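PDB 3CS3: sugar-binding transcriptional regulator, LacI family from Enterococcus faecalis, which probably acts as a DNA-binding transcription factor of the LacI family and probably senses a small-molecule effector through its sugar-binding domain. Local coordinates for residues Thr67-Thr70 and Lys71-Glu74; Ile83-Leu86 and Asp87-Thr90; Leu217-Val221 and Gln222-Ala226; Lys242-His245 and Leu246-Glu250. All coordinates share one frame; numbering follows the deposited sequence.

Contact 1: residues Thr67-Thr70 and Lys71-Glu74; sequences TFPT and KEIE
The Phe-68 ring meets Ile-73 and Glu-72 obliquely. Its CD2 lies 3.6 Å from Ile-73 CG1, and its CE2 is 3.9 Å from Glu-72 CB. The carboxylate of Glu-72 is turned about 40° from the ring plane. Tyr-14 meets the same ring edge-to-face, and His-50 meets it with the planes inclined by about 45°. Phe-68 reaches the helix because its CG is anti to the backbone N (chi1 -158°). Glu-72 bends at chi2, which carries OE2 to 3.7 Å from Pro-69 CG. Pro-69 is the N-cap of helix 70-78. Its O accepts the N-H of Ile-73 at 3.2 Å, in the carbonyl plane. The next bond, Glu-74 N to Thr-70 O, is shorter at 2.9 Å and nearly straight. Thr-70 and Glu-74 run side by side in the same direction, with Glu-74 OE1 3.4 Å from Thr-70 CG2. The OG1 of Thr-70 instead bonds Arg-88 NH2. The chemistry is thus split. Phe-68 and Ile-73 form a buried apolar patch. Glu-72 sits in the first turn, where the helix dipole would probably favour its charge. Glu-74 OE1 faces Thr-70 O at 3.0 Å, two acceptors, which probably costs something unless a proton or water intervenes.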
loop_
_atom_site.group_PDB
_atom_site.type_symbol
_atom_site.label_atom_id
_atom_site.label_comp_id
_atom_site.label_asym_id
_atom_site.label_seq_id
_atom_site.Cartn_x
_atom_site.Cartn_y
_atom_site.Cartn_z
ATOM N N THR A 67 -7.981 -3.260 -15.459
ATOM C CA THR A 67 -8.214 -2.158 -16.398
ATOM C C THR A 67 -7.191 -2.115 -17.535
ATOM O O THR A 67 -7.388 -1.396 -18.516
ATOM C CB THR A 67 -8.214 -0.785 -15.696
ATOM O OG1 THR A 67 -6.925 -0.530 -15.128
ATOM C CG2 THR A 67 -9.273 -0.729 -14.615
ATOM N N PHE A 68 -6.093 -2.861 -17.386
ATOM C CA PHE A 68 -5.108 -3.033 -18.451
ATOM C C PHE A 68 -5.751 -3.977 -19.468
ATOM O O PHE A 68 -5.980 -5.146 -19.158
ATOM C CB PHE A 68 -3.820 -3.637 -17.875
ATOM C CG PHE A 68 -2.576 -3.385 -18.698
ATOM C CD1 PHE A 68 -1.434 -2.878 -18.095
ATOM C CD2 PHE A 68 -2.528 -3.681 -20.058
ATOM C CE1 PHE A 68 -0.273 -2.659 -18.830
ATOM C CE2 PHE A 68 -1.370 -3.463 -20.803
ATOM C CZ PHE A 68 -0.244 -2.958 -20.189
ATOM N N PRO A 69 -6.064 -3.468 -20.680
ATOM C CA PRO A 69 -6.832 -4.239 -21.666
ATOM C C PRO A 69 -6.010 -5.363 -22.270
ATOM O O PRO A 69 -4.830 -5.162 -22.560
ATOM C CB PRO A 69 -7.170 -3.200 -22.747
ATOM C CG PRO A 69 -6.838 -1.868 -22.141
ATOM C CD PRO A 69 -5.715 -2.138 -21.205
ATOM N N THR A 70 -6.641 -6.526 -22.438
ATOM C CA THR A 70 -6.010 -7.735 -22.984
ATOM C C THR A 70 -5.399 -7.506 -24.368
ATOM O O THR A 70 -4.285 -7.963 -24.636
ATOM C CB THR A 70 -7.009 -8.925 -23.023
ATOM O OG1 THR A 70 -7.581 -9.108 -21.724
ATOM C CG2 THR A 70 -6.325 -10.224 -23.436
ATOM N N LYS A 71 -6.114 -6.777 -25.226
ATOM C CA LYS A 71 -5.627 -6.432 -26.568
ATOM C C LYS A 71 -4.316 -5.633 -26.546
ATOM O O LYS A 71 -3.444 -5.849 -27.389
ATOM C CB LYS A 71 -6.710 -5.700 -27.369
ATOM C CG LYS A 71 -7.849 -6.610 -27.826
ATOM C CD LYS A 71 -8.942 -5.843 -28.565
ATOM C CE LYS A 71 -10.091 -6.770 -28.956
ATOM N NZ LYS A 71 -11.263 -6.032 -29.503
ATOM N N GLU A 72 -4.181 -4.732 -25.571
ATOM C CA GLU A 72 -2.918 -4.027 -25.312
ATOM C C GLU A 72 -1.805 -4.960 -24.835
ATOM O O GLU A 72 -0.633 -4.728 -25.142
ATOM C CB GLU A 72 -3.114 -2.903 -24.290
ATOM C CG GLU A 72 -2.882 -1.499 -24.828
ATOM C CD GLU A 72 -3.982 -1.024 -25.754
ATOM O OE1 GLU A 72 -3.716 -0.900 -26.971
ATOM O OE2 GLU A 72 -5.109 -0.779 -25.269
ATOM N N ILE A 73 -2.173 -5.999 -24.082
ATOM C CA ILE A 73 -1.202 -6.985 -23.588
ATOM C C ILE A 73 -0.653 -7.813 -24.751
ATOM O O ILE A 73 0.562 -7.957 -24.885
ATOM C CB ILE A 73 -1.780 -7.882 -22.445
ATOM C CG1 ILE A 73 -2.100 -7.028 -21.216
ATOM C CG2 ILE A 73 -0.813 -9.007 -22.067
ATOM C CD1 ILE A 73 -2.605 -7.796 -20.015
ATOM N N GLU A 74 -1.552 -8.313 -25.600
ATOM C CA GLU A 74 -1.175 -9.037 -26.819
ATOM C C GLU A 74 -0.242 -8.250 -27.752
ATOM O O GLU A 74 0.740 -8.804 -28.247
ATOM C CB GLU A 74 -2.415 -9.511 -27.584
ATOM C CG GLU A 74 -2.779 -10.984 -27.355
ATOM C CD GLU A 74 -4.111 -11.192 -26.647
ATOM O OE1 GLU A 74 -4.881 -10.222 -26.501
ATOM O OE2 GLU A 74 -4.400 -12.344 -26.257
#

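Contact 2: residues Ile83-Leu86 and Asp87-Thr90; sequences IVVL and DRTT
Asp-87, whose OD1 lies 3.7 Å from Val-85 CB, has its other oxygen, OD2, gripped by two donors. Arg-88 NH1 forms a salt bridge with Asp-87 OD2 at 2.6 Å, and the backbone N-H of Asp-65 also bonds it. Arg-88 NE holds Asp-87 OD1 at 2.8 Å with a nearly straight bond of 171°. The guanidinium therefore takes the carboxylate side-on, one nitrogen to each oxygen. Both oxygens lie close to the guanidinium plane, but the nitrogens approach from above the carboxylate plane, 48° out of it at OD1. This two-point grip fixes the rotation of both groups. The Asp-87 CG sits between the backbone N and carbonyl carbon (chi1 60°), and the Arg-88 chain bends at chi3 to bring NE back to its neighbour. Val-85 crosses both side chains at about a right angle. Its CB is 4.1 Å from Arg-88 CG, and its CG2 methyl is 3.4 Å from Arg-88 O and 4.3 Å from Thr-90 CG2. The third nitrogen, Arg-88 NH2, bonds Phe-68 O, tying this loop to the one after strand 60-64. The arrangement is a loop at the C-terminal end of a parallel strand, 82-85, in an alpha/beta subdomain of the periplasmic-binding-protein-like fold.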
loop_
_atom_site.group_PDB
_atom_site.type_symbol
_atom_site.label_atom_id
_atom_site.label_comp_id
_atom_site.label_asym_id
_atom_site.label_seq_id
_atom_site.Cartn_x
_atom_site.Cartn_y
_atom_site.Cartn_z
ATOM N N ILE A 83 5.514 -11.507 -21.124
ATOM C CA ILE A 83 4.535 -11.056 -20.128
ATOM C C ILE A 83 4.031 -12.188 -19.224
ATOM O O ILE A 83 3.708 -13.269 -19.695
ATOM C CB ILE A 83 3.331 -10.321 -20.799
ATOM C CG1 ILE A 83 3.807 -9.088 -21.574
ATOM C CG2 ILE A 83 2.321 -9.862 -19.753
ATOM C CD1 ILE A 83 2.935 -8.721 -22.723
ATOM N N VAL A 84 3.986 -11.934 -17.920
ATOM C CA VAL A 84 3.279 -12.814 -16.990
ATOM C C VAL A 84 2.024 -12.107 -16.457
ATOM O O VAL A 84 2.101 -11.008 -15.911
ATOM C CB VAL A 84 4.196 -13.311 -15.844
ATOM C CG1 VAL A 84 3.413 -14.133 -14.844
ATOM C CG2 VAL A 84 5.321 -14.162 -16.415
ATOM N N VAL A 85 0.868 -12.726 -16.666
ATOM C CA VAL A 85 -0.386 -12.198 -16.145
ATOM C C VAL A 85 -0.768 -12.888 -14.841
ATOM O O VAL A 85 -0.597 -14.101 -14.683
ATOM C CB VAL A 85 -1.549 -12.263 -17.180
ATOM C CG1 VAL A 85 -1.355 -11.216 -18.266
ATOM C CG2 VAL A 85 -1.678 -13.645 -17.787
ATOM N N LEU A 86 -1.260 -12.088 -13.904
ATOM C CA LEU A 86 -1.634 -12.559 -12.582
ATOM C C LEU A 86 -3.138 -12.409 -12.374
ATOM O O LEU A 86 -3.657 -12.681 -11.293
ATOM C CB LEU A 86 -0.895 -11.750 -11.512
ATOM C CG LEU A 86 0.627 -11.579 -11.525
ATOM C CD1 LEU A 86 1.056 -11.009 -10.185
ATOM C CD2 LEU A 86 1.372 -12.881 -11.794
ATOM N N ASP A 87 -3.835 -11.995 -13.430
ATOM C CA ASP A 87 -5.200 -11.504 -13.300
ATOM C C ASP A 87 -6.187 -12.053 -14.328
ATOM O O ASP A 87 -7.374 -11.724 -14.272
ATOM C CB ASP A 87 -5.199 -9.965 -13.350
ATOM C CG ASP A 87 -4.627 -9.405 -14.658
ATOM O OD1 ASP A 87 -4.129 -10.170 -15.513
ATOM O OD2 ASP A 87 -4.674 -8.174 -14.833
ATOM N N ARG A 88 -5.690 -12.863 -15.266
ATOM C CA ARG A 88 -6.488 -13.370 -16.386
ATOM C C ARG A 88 -5.840 -14.587 -17.041
ATOM O O ARG A 88 -4.671 -14.883 -16.785
ATOM C CB ARG A 88 -6.697 -12.279 -17.436
ATOM C CG ARG A 88 -5.466 -11.939 -18.259
ATOM C CD ARG A 88 -5.612 -10.587 -18.912
ATOM N NE ARG A 88 -5.366 -9.517 -17.955
ATOM C CZ ARG A 88 -5.569 -8.227 -18.198
ATOM N NH1 ARG A 88 -5.294 -7.332 -17.265
ATOM N NH2 ARG A 88 -6.029 -7.828 -19.374
ATOM N N THR A 89 -6.606 -15.284 -17.882
ATOM C CA THR A 89 -6.076 -16.411 -18.656
ATOM C C THR A 89 -5.709 -15.965 -20.060
ATOM O O THR A 89 -6.226 -14.965 -20.566
ATOM C CB THR A 89 -7.059 -17.598 -18.766
ATOM O OG1 THR A 89 -8.285 -17.154 -19.357
ATOM C CG2 THR A 89 -7.335 -18.213 -17.403
ATOM N N THR A 90 -4.821 -16.724 -20.688
ATOM C CA THR A 90 -4.298 -16.382 -22.000
ATOM C C THR A 90 -3.944 -17.649 -22.771
ATOM O O THR A 90 -3.794 -18.725 -22.183
ATOM C CB THR A 90 -3.062 -15.462 -21.879
ATOM O OG1 THR A 90 -2.670 -15.004 -23.177
ATOM C CG2 THR A 90 -1.897 -16.197 -21.218
#

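Contact 3: residues Leu217-Val221 and Gln222-Ala226; sequences LGAFV and QPRLA
The short, weakly bonded helix 216-220 ends here, and a turn with a cis peptide before Pro-223 folds the chain back along it towards strand 227-229. Gly-218 O is the main acceptor across the turn. It takes the N-H of Leu-225 at 3.0 Å, the donor tilted 24° from the carbonyl plane. Arg-224 NE adds a weak bond to the same oxygen at 3.4 Å and another weak one to Leu-225 O. The Arg-224 chain bends at chi2 and again at chi3, which lays its guanidinium against Ala-219. Ala-219 CA stands over one face, 3.4 Å above the plane and offset toward the rim. Ala-219 CB is 3.8 Å from Arg-224 CZ. The end of the arginine is held by Asn-214 OD1, which bonds NH2. Gly-218 has no side chain on the side where Leu-225 packs; Leu-225 CB is 4.0 Å from its CA. Val-221 packs against the bend. Its CG1, between the backbone N and the carbonyl carbon (chi1 78°), is 3.4 Å from Pro-223 O and 4.3 Å from Leu-225 CB. Pro-223 O also bonds Tyr-193 OH. Leu-217, Phe-220 and Val-221 pack on the second subunit, so the end of the helix takes part in the contact between subunits. One good backbone bond closes the turn. The weak NE bonds probably add little, and the bond to Asn-214 together with the contact on Ala-219 probably sets where the arginine lies.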
loop_
_atom_site.group_PDB
_atom_site.type_symbol
_atom_site.label_atom_id
_atom_site.label_comp_id
_atom_site.label_asym_id
_atom_site.label_seq_id
_atom_site.Cartn_x
_atom_site.Cartn_y
_atom_site.Cartn_z
ATOM N N LEU A 217 -4.206 -5.998 8.185
ATOM C CA LEU A 217 -5.199 -5.196 8.913
ATOM C C LEU A 217 -6.369 -6.060 9.394
ATOM O O LEU A 217 -6.833 -5.905 10.524
ATOM C CB LEU A 217 -5.706 -4.025 8.067
ATOM C CG LEU A 217 -6.755 -3.089 8.687
ATOM C CD1 LEU A 217 -6.284 -2.473 10.008
ATOM C CD2 LEU A 217 -7.162 -1.997 7.700
ATOM N N GLY A 218 -6.806 -6.991 8.544
ATOM C CA GLY A 218 -7.865 -7.944 8.882
ATOM C C GLY A 218 -7.546 -8.827 10.073
ATOM O O GLY A 218 -8.455 -9.255 10.795
ATOM N N ALA A 219 -6.253 -9.083 10.282
ATOM C CA ALA A 219 -5.768 -9.849 11.432
ATOM C C ALA A 219 -5.830 -9.103 12.771
ATOM O O ALA A 219 -5.856 -9.736 13.833
ATOM C CB ALA A 219 -4.356 -10.365 11.171
ATOM N N PHE A 220 -5.864 -7.771 12.723
ATOM C CA PHE A 220 -5.791 -6.950 13.938
ATOM C C PHE A 220 -7.078 -6.183 14.238
ATOM O O PHE A 220 -7.206 -5.546 15.292
ATOM C CB PHE A 220 -4.593 -5.991 13.871
ATOM C CG PHE A 220 -3.263 -6.679 13.989
ATOM C CD1 PHE A 220 -2.732 -6.987 15.240
ATOM C CD2 PHE A 220 -2.545 -7.032 12.854
ATOM C CE1 PHE A 220 -1.501 -7.635 15.351
ATOM C CE2 PHE A 220 -1.318 -7.676 12.949
ATOM C CZ PHE A 220 -0.794 -7.980 14.202
ATOM N N VAL A 221 -8.028 -6.261 13.312
ATOM C CA VAL A 221 -9.310 -5.568 13.427
ATOM C C VAL A 221 -10.215 -6.297 14.443
ATOM O O VAL A 221 -9.927 -7.441 14.820
ATOM C CB VAL A 221 -9.952 -5.394 12.013
ATOM C CG1 VAL A 221 -10.593 -6.685 11.525
ATOM C CG2 VAL A 221 -10.925 -4.226 11.970
ATOM N N GLN A 222 -11.275 -5.633 14.906
ATOM C CA GLN A 222 -12.134 -6.185 15.957
ATOM C C GLN A 222 -13.572 -6.441 15.483
ATOM O O GLN A 222 -14.315 -5.490 15.204
ATOM C CB GLN A 222 -12.146 -5.258 17.174
ATOM C CG GLN A 222 -11.947 -5.972 18.500
ATOM C CD GLN A 222 -10.477 -6.172 18.832
ATOM O OE1 GLN A 222 -9.987 -7.301 18.881
ATOM N NE2 GLN A 222 -9.765 -5.070 19.051
ATOM N N PRO A 223 -13.974 -7.727 15.384
ATOM C CA PRO A 223 -13.191 -8.952 15.598
ATOM C C PRO A 223 -12.388 -9.362 14.357
ATOM O O PRO A 223 -12.554 -8.747 13.303
ATOM C CB PRO A 223 -14.270 -9.985 15.889
ATOM C CG PRO A 223 -15.434 -9.543 15.071
ATOM C CD PRO A 223 -15.377 -8.036 15.039
ATOM N N ARG A 224 -11.526 -10.374 14.495
ATOM C CA ARG A 224 -10.626 -10.814 13.414
ATOM C C ARG A 224 -11.403 -11.252 12.174
ATOM O O ARG A 224 -12.330 -12.067 12.253
ATOM C CB ARG A 224 -9.657 -11.907 13.921
ATOM C CG ARG A 224 -9.303 -13.032 12.943
ATOM C CD ARG A 224 -7.889 -12.985 12.395
ATOM N NE ARG A 224 -7.840 -12.551 10.998
ATOM C CZ ARG A 224 -6.907 -12.921 10.118
ATOM N NH1 ARG A 224 -5.932 -13.753 10.467
ATOM N NH2 ARG A 224 -6.946 -12.454 8.880
ATOM N N LEU A 225 -11.040 -10.668 11.038
ATOM C CA LEU A 225 -11.720 -10.934 9.777
ATOM C C LEU A 225 -11.365 -12.318 9.245
ATOM O O LEU A 225 -10.219 -12.570 8.857
ATOM C CB LEU A 225 -11.399 -9.849 8.745
ATOM C CG LEU A 225 -11.907 -10.035 7.307
ATOM C CD1 LEU A 225 -13.430 -10.086 7.235
ATOM C CD2 LEU A 225 -11.374 -8.927 6.424
ATOM N N ALA A 226 -12.359 -13.208 9.259
ATOM C CA ALA A 226 -12.264 -14.531 8.633
ATOM C C ALA A 226 -12.049 -14.340 7.136
ATOM O O ALA A 226 -12.669 -13.466 6.513
ATOM C CB ALA A 226 -13.529 -15.331 8.894
#

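Contact 4: residues Lys242-His245 and Leu246-Glu250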
loop_
_atom_site.group_PDB
_atom_site.type_symbol
_atom_site.label_atom_id
_atom_site.label_comp_id
_atom_site.label_asym_id
_atom_site.label_seq_id
_atom_site.Cartn_x
_atom_site.Cartn_y
_atom_site.Cartn_z
ATOM N N LYS A 242 9.026 -16.997 -13.475
ATOM C CA LYS A 242 8.322 -17.293 -14.710
ATOM C C LYS A 242 8.659 -16.309 -15.813
ATOM O O LYS A 242 8.741 -16.700 -16.964
ATOM C CB LYS A 242 6.811 -17.288 -14.478
ATOM C CG LYS A 242 6.064 -18.360 -15.247
ATOM C CD LYS A 242 5.516 -19.437 -14.324
ATOM C CE LYS A 242 6.604 -20.313 -13.722
ATOM N NZ LYS A 242 6.120 -21.679 -13.432
ATOM N N ILE A 243 8.835 -15.035 -15.460
ATOM C CA ILE A 243 9.164 -14.001 -16.443
ATOM C C ILE A 243 10.614 -14.139 -16.947
ATOM O O ILE A 243 10.878 -13.948 -18.133
ATOM C CB ILE A 243 8.790 -12.545 -15.943
ATOM C CG1 ILE A 243 8.872 -11.526 -17.071
ATOM C CG2 ILE A 243 9.634 -12.075 -14.778
ATOM C CD1 ILE A 243 7.649 -11.465 -17.889
ATOM N N ILE A 244 11.529 -14.511 -16.051
ATOM C CA ILE A 244 12.910 -14.797 -16.433
ATOM C C ILE A 244 12.962 -15.988 -17.387
ATOM O O ILE A 244 13.452 -15.853 -18.505
ATOM C CB ILE A 244 13.822 -15.044 -15.201
ATOM C CG1 ILE A 244 13.908 -13.789 -14.311
ATOM C CG2 ILE A 244 15.217 -15.528 -15.626
ATOM C CD1 ILE A 244 14.290 -12.496 -15.031
ATOM N N HIS A 245 12.419 -17.127 -16.953
ATOM C CA HIS A 245 12.393 -18.358 -17.749
ATOM C C HIS A 245 11.732 -18.153 -19.107
ATOM O O HIS A 245 12.231 -18.643 -20.113
ATOM C CB HIS A 245 11.691 -19.489 -16.986
ATOM C CG HIS A 245 12.537 -20.129 -15.925
ATOM N ND1 HIS A 245 13.278 -19.401 -15.018
ATOM C CD2 HIS A 245 12.740 -21.430 -15.615
ATOM C CE1 HIS A 245 13.913 -20.226 -14.205
ATOM N NE2 HIS A 245 13.603 -21.464 -14.545
ATOM N N LEU A 246 10.635 -17.399 -19.128
ATOM C CA LEU A 246 9.883 -17.135 -20.354
ATOM C C LEU A 246 10.669 -16.294 -21.362
ATOM O O LEU A 246 10.629 -16.570 -22.565
ATOM C CB LEU A 246 8.532 -16.477 -20.025
ATOM C CG LEU A 246 7.587 -15.977 -21.116
ATOM C CD1 LEU A 246 7.095 -17.112 -21.993
ATOM C CD2 LEU A 246 6.427 -15.254 -20.474
ATOM N N MET A 247 11.394 -15.290 -20.873
ATOM C CA MET A 247 12.142 -14.408 -21.764
ATOM C C MET A 247 13.488 -14.996 -22.187
ATOM O O MET A 247 14.118 -14.503 -23.123
ATOM C CB MET A 247 12.258 -12.985 -21.192
ATOM C CG MET A 247 13.472 -12.655 -20.339
ATOM S SD MET A 247 13.277 -11.055 -19.499
ATOM C CE MET A 247 12.057 -10.254 -20.535
ATOM N N ARG A 248 13.900 -16.061 -21.503
ATOM C CA ARG A 248 15.107 -16.818 -21.839
ATOM C C ARG A 248 14.765 -18.036 -22.697
ATOM O O ARG A 248 15.586 -18.940 -22.864
ATOM C CB ARG A 248 15.836 -17.277 -20.573
ATOM C CG ARG A 248 16.514 -16.171 -19.780
ATOM C CD ARG A 248 17.554 -16.730 -18.810
ATOM N NE ARG A 248 17.044 -17.836 -18.000
ATOM C CZ ARG A 248 17.722 -18.433 -17.021
ATOM N NH1 ARG A 248 17.165 -19.431 -16.345
ATOM N NH2 ARG A 248 18.951 -18.034 -16.712
ATOM N N GLY A 249 13.540 -18.065 -23.220
ATOM C CA GLY A 249 13.071 -19.131 -24.104
ATOM C C GLY A 249 12.755 -20.459 -23.445
ATOM O O GLY A 249 12.316 -21.395 -24.117
ATOM N N GLU A 250 12.953 -20.534 -22.131
ATOM C CA GLU A 250 12.873 -21.793 -21.390
ATOM C C GLU A 250 11.441 -22.254 -21.113
ATOM O O GLU A 250 10.469 -21.585 -21.485
ATOM C CB GLU A 250 13.680 -21.697 -20.088
ATOM C CG GLU A 250 15.187 -21.639 -20.310
ATOM C CD GLU A 250 15.943 -20.984 -19.165
ATOM O OE1 GLU A 250 15.356 -20.797 -18.077
ATOM O OE2 GLU A 250 17.136 -20.656 -19.355
#
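His-245 carries Glu-250 OE1 over one face of its ring, 3.6 Å above the plane and offset toward the rim. The ring and the carboxylate are almost perpendicular. His-245 CG is anti to the carbonyl carbon (chi1 -78°), which puts the ring beside Glu-250. Glu-250 CG is likewise anti to the carbonyl carbon (chi1 -70°), and the chain runs on extended, which carries OE1 to the His-245 ring. In the conformer given, one of two deposited, Arg-248 NH1 forms a salt bridge with Glu-250 OE1 at 2.9 Å, using the syn lone pair, with the acceptor tilted from the guanidinium plane. Arg-248 NH1 lies over the same face of the histidine, 4.0 Å from His-245 CE1. The Arg-248 chain bends at chi3, and Ile-244 CG2 meets a face of the guanidinium, offset toward its rim. His-245, Arg-248 and Glu-250 also touch a crystal neighbour, and their arrangement may partly reflect that. On the inner side, a chi1 of 92°, away from the usual staggered values, puts Met-247 CG 3.6 Å from Ile-243 O. The Lys-242 chain turns away from the helix end, and NZ forms a salt bridge with Glu-255. The backbone of helix 232-247 closes with Glu-250 N to His-245 O at 2.9 Å. A weak bond runs from Gly-249 N to Leu-246 O at 3.3 Å. Gly-249, with a positive phi, is the C-prime residue. The whole is a Schellman motif, ending the helix before the chain continues to strand 255-262.

In the fold
Contacts 1, 2 and 4 gather at strand 82-85 and its flanking helices, whereas contact 3 lies on the other side of the chain's centre, some 30 to 39 Å from them, centre to centre. Contact 2 is buried; the others are partly buried. Contacts 1 and 2 touch, with Arg-88 joining the loops after strands 60-64 and 82-85. Contact 4 meets strand 82-85 through Ile-243 and Leu-246. Neighbouring residues Ile-83 and Val-84 send their side chains to helices 70-78 and 232-247, so these helices cover opposite sheet faces. The chemistry follows place: contact 1 begins a helix, contact 4 ends one with charged groups outside, contact 2 holds an ion pair with a buried aspartate, and contact 3 adjoins the second subunit.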